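CocE/NonD family hydrolase (Staphylococcus aureus subsp. aureus COL, PDB 3III) is probably a serine hydrolase of the alpha/beta-hydrolase fold, related to cocaine esterase and X-Pro dipeptidyl-peptidases, that cleaves ester or amide bonds of a still undefined substrate. Local coordinates at residues A73-K78 against R126-S131. Residues are numbered along the deposited sequence; the frame is centred on the assembly and turned at random.
With PLM (palmitic acid), chain G.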
ATOM      1  N   ALA A  73      12.715   5.637   8.077  1.00  5.96           N
ATOM      2  CA  ALA A  73      12.752   7.093   7.836  1.00  6.08           C
ATOM      3  C   ALA A  73      11.439   7.636   7.255  1.00  6.80           C
ATOM      4  O   ALA A  73      10.843   7.063   6.349  1.00  6.79           O
ATOM      5  CB  ALA A  73      13.907   7.450   6.950  1.00  5.49           C
ATOM      6  N   ASP A  74      11.023   8.800   7.768  1.00  8.19           N
ATOM      7  CA  ASP A  74       9.836   9.472   7.340  1.00  6.58           C
ATOM      8  C   ASP A  74       9.914  10.948   7.747  1.00  6.13           C
ATOM      9  O   ASP A  74      10.906  11.416   8.284  1.00  6.14           O
ATOM     10  CB  ASP A  74       8.605   8.794   7.976  1.00  6.96           C
ATOM     11  CG  ASP A  74       8.693   8.763   9.446  1.00  7.95           C
ATOM     12  OD1 ASP A  74       8.547   9.832  10.057  1.00  8.08           O
ATOM     13  OD2 ASP A  74       9.016   7.686   9.980  1.00 13.03           O
ATOM     14  N   THR A  75       8.875  11.676   7.405  1.00  5.07           N
ATOM     15  CA  THR A  75       8.725  13.063   7.790  1.00  4.79           C
ATOM     16  C   THR A  75       7.576  13.309   8.770  1.00  5.70           C
ATOM     17  O   THR A  75       7.094  14.420   8.912  1.00  6.40           O
ATOM     18  CB  THR A  75       8.572  13.943   6.561  1.00  4.44           C
ATOM     19  OG1 THR A  75       7.452  13.525   5.800  1.00  3.60           O
ATOM     20  CG2 THR A  75       9.844  13.941   5.689  1.00  4.63           C
ATOM     21  N   TYR A  76       7.153  12.264   9.474  1.00  6.55           N
ATOM     22  CA  TYR A  76       6.040  12.368  10.423  1.00  6.49           C
ATOM     23  C   TYR A  76       6.427  12.763  11.853  1.00  6.87           C
ATOM     24  O   TYR A  76       5.555  13.098  12.631  1.00  7.48           O
ATOM     25  CB  TYR A  76       5.293  11.038  10.470  1.00  7.43           C
ATOM     26  CG  TYR A  76       4.607  10.616   9.208  1.00  8.35           C
ATOM     27  CD1 TYR A  76       4.267  11.517   8.207  1.00  9.37           C
ATOM     28  CD2 TYR A  76       4.158   9.313   9.068  1.00 10.77           C
ATOM     29  CE1 TYR A  76       3.550  11.072   7.072  1.00  9.58           C
ATOM     30  CE2 TYR A  76       3.416   8.899   7.948  1.00 11.20           C
ATOM     31  CZ  TYR A  76       3.118   9.765   6.977  1.00  9.20           C
ATOM     32  OH  TYR A  76       2.376   9.319   5.869  1.00  8.64           O
ATOM     33  N   GLY A  77       7.722  12.763  12.191  1.00  6.52           N
ATOM     34  CA  GLY A  77       8.153  13.039  13.544  1.00  6.49           C
ATOM     35  C   GLY A  77       8.830  11.810  14.127  1.00  6.68           C
ATOM     36  O   GLY A  77       8.188  10.787  14.315  1.00  7.01           O
ATOM     37  N   LYS A  78      10.136  11.917  14.408  1.00  6.31           N
ATOM     38  CA  LYS A  78      10.919  10.814  14.984  1.00  5.55           C
ATOM     39  C   LYS A  78      10.645  10.594  16.493  1.00  6.66           C
ATOM     40  O   LYS A  78      11.006   9.507  17.022  1.00  8.90           O
ATOM     41  CB  LYS A  78      12.404  11.029  14.761  1.00  6.04           C
ATOM     42  CG  LYS A  78      13.024  12.172  15.599  1.00  7.21           C
ATOM     43  CD  LYS A  78      14.552  12.194  15.473  1.00  8.31           C
ATOM     44  CE  LYS A  78      15.211  13.280  16.280  1.00  8.65           C
ATOM     45  NZ  LYS A  78      14.943  13.160  17.756  1.00  8.34           N
ATOM     46  N   ARG A 126      14.615  15.129   5.666  1.00  8.54           N
ATOM     47  CA  ARG A 126      14.716  16.571   5.412  1.00  7.67           C
ATOM     48  C   ARG A 126      13.325  17.207   5.462  1.00  8.14           C
ATOM     49  O   ARG A 126      12.351  16.678   4.909  1.00  7.41           O
ATOM     50  CB  ARG A 126      15.331  16.833   4.059  1.00  6.89           C
ATOM     51  CG  ARG A 126      15.667  18.289   3.797  1.00  9.29           C
ATOM     52  CD  ARG A 126      16.175  18.502   2.375  1.00  8.70           C
ATOM     53  NE  ARG A 126      17.428  17.804   2.110  1.00  8.56           N
ATOM     54  CZ  ARG A 126      18.599  18.384   1.868  1.00 10.82           C
ATOM     55  NH1 ARG A 126      18.721  19.712   1.832  1.00  8.39           N
ATOM     56  NH2 ARG A 126      19.671  17.634   1.634  1.00 11.95           N
ATOM     57  N   GLY A 127      13.278  18.382   6.090  1.00  7.95           N
ATOM     58  CA  GLY A 127      12.035  19.140   6.277  1.00  8.72           C
ATOM     59  C   GLY A 127      11.236  18.811   7.533  1.00  9.25           C
ATOM     60  O   GLY A 127      10.259  19.513   7.857  1.00 10.48           O
ATOM     61  N   SER A 128      11.621  17.732   8.215  1.00  9.98           N
ATOM     62  CA  SER A 128      10.967  17.292   9.420  1.00 10.35           C
ATOM     63  C   SER A 128      11.909  17.390  10.610  1.00 10.66           C
ATOM     64  O   SER A 128      13.133  17.404  10.485  1.00  9.89           O
ATOM     65  CB  SER A 128      10.429  15.855   9.265  1.00 11.44           C
ATOM     66  OG  SER A 128      11.495  14.906   9.295  1.00 10.76           O
ATOM     67  N   ASP A 129      11.292  17.474  11.773  1.00 10.97           N
ATOM     68  CA  ASP A 129      11.972  17.688  13.039  1.00  9.99           C
ATOM     69  C   ASP A 129      12.704  19.031  12.994  1.00 10.07           C
ATOM     70  O   ASP A 129      12.125  20.022  12.551  1.00  9.17           O
ATOM     71  CB  ASP A 129      12.869  16.514  13.418  1.00 10.16           C
ATOM     72  CG  ASP A 129      13.220  16.529  14.873  1.00 13.22           C
ATOM     73  OD1 ASP A 129      12.316  16.281  15.698  1.00 19.44           O
ATOM     74  OD2 ASP A 129      14.378  16.842  15.214  1.00 15.74           O
ATOM     75  N   LYS A 130      13.960  19.070  13.400  1.00 10.55           N
ATOM     76  CA  LYS A 130      14.682  20.344  13.455  1.00 11.76           C
ATOM     77  C   LYS A 130      15.211  20.755  12.073  1.00 12.71           C
ATOM     78  O   LYS A 130      15.715  21.861  11.913  1.00 13.33           O
ATOM     79  CB  LYS A 130      15.748  20.290  14.568  1.00 11.46           C
ATOM     80  CG  LYS A 130      15.013  20.218  15.953  1.00 14.82           C
ATOM     81  CD  LYS A 130      15.895  20.042  17.144  1.00 16.32           C
ATOM     82  CE  LYS A 130      16.249  18.596  17.336  1.00 19.15           C
ATOM     83  NZ  LYS A 130      15.026  17.703  17.532  1.00 16.51           N
ATOM     84  N   SER A 131      15.043  19.901  11.061  1.00 12.99           N
ATOM     85  CA  SER A 131      15.348  20.307   9.697  1.00 13.18           C
ATOM     86  C   SER A 131      14.206  21.139   9.153  1.00 12.68           C
ATOM     87  O   SER A 131      13.066  20.682   9.102  1.00 12.35           O
ATOM     88  CB  SER A 131      15.556  19.110   8.759  1.00 13.49           C
ATOM     89  OG  SER A 131      15.667  19.562   7.415  1.00 11.80           O
TER
HETATM   90  C1  PLM G 566      -0.063   6.994   6.713  1.00 22.11           C
HETATM   91  O1  PLM G 566       1.057   6.985   6.208  1.00 21.78           O
HETATM   92  O2  PLM G 566      -0.760   5.971   6.597  1.00 22.36           O
HETATM   93  C2  PLM G 566      -0.543   8.232   7.402  1.00 22.10           C
HETATM   94  C3  PLM G 566      -1.829   8.008   8.179  1.00 22.76           C
HETATM   95  C4  PLM G 566      -2.294   9.187   9.033  1.00 22.59           C
HETATM   96  C5  PLM G 566      -3.426   8.829  10.041  1.00 23.09           C
HETATM   97  C6  PLM G 566      -4.353   9.993  10.484  1.00 23.41           C
HETATM   98  C7  PLM G 566      -4.620  10.251  11.987  1.00 23.78           C
HETATM   99  C8  PLM G 566      -5.929   9.685  12.601  1.00 23.33           C
HETATM  100  O   HOH W   1      10.306  13.033  11.134  1.00  3.82           O
HETATM  101  O   HOH W   2      10.267  14.573  15.388  1.00 10.37           O
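Ser-128 packs its CB against the backbone of Thr-75 where two loops leave the C-terminal ends of neighbouring parallel strands, 67-74 and 119-124, in the central sheet of an alpha/beta-hydrolase domain. Ser-128 CB rests 3.6 Å from Thr-75 CA, and the methyl CG2 of Thr-75 reaches toward the carbonyl O of Arg-126. No direct hydrogen bond joins the segments; two waters do. The first accepts from Gly-77 N and donates to Ser-128 OG at 2.9 Å, and that hydroxyl is also bonded to Leu-125 O. With chi1 at 74°, OG sits between the backbone N and the carbonyl carbon of Ser-128, facing this water. The second donates to Asp-129 OD1 at 2.7 Å and accepts a weak hydrogen bond from Lys-78 N.

Ser-128 to Ser-131 form a type II' turn, from which Asp-129 extends to Lys-78. Lys-78 NZ is 4.5 Å from Asp-129 OD2 and forms a salt bridge with Asp-43 instead. Lys-130 NZ forms a salt bridge with Asp-129 OD2, 2.6 Å away, on the syn side and 15° out of the carboxylate plane, and shares Asp-43.

Asp-74 OD1 closes an Asx turn by accepting from Tyr-76 N. Ser-169, probably the nucleophile in its Gly-x-Ser sequence after strand 162-168, bonds the bound palmitic acid through OG; consistent with the oxyanion-hole tyrosine of cocaine esterase, Tyr-76 OH donates to the ligand's O1 at 2.7 Å.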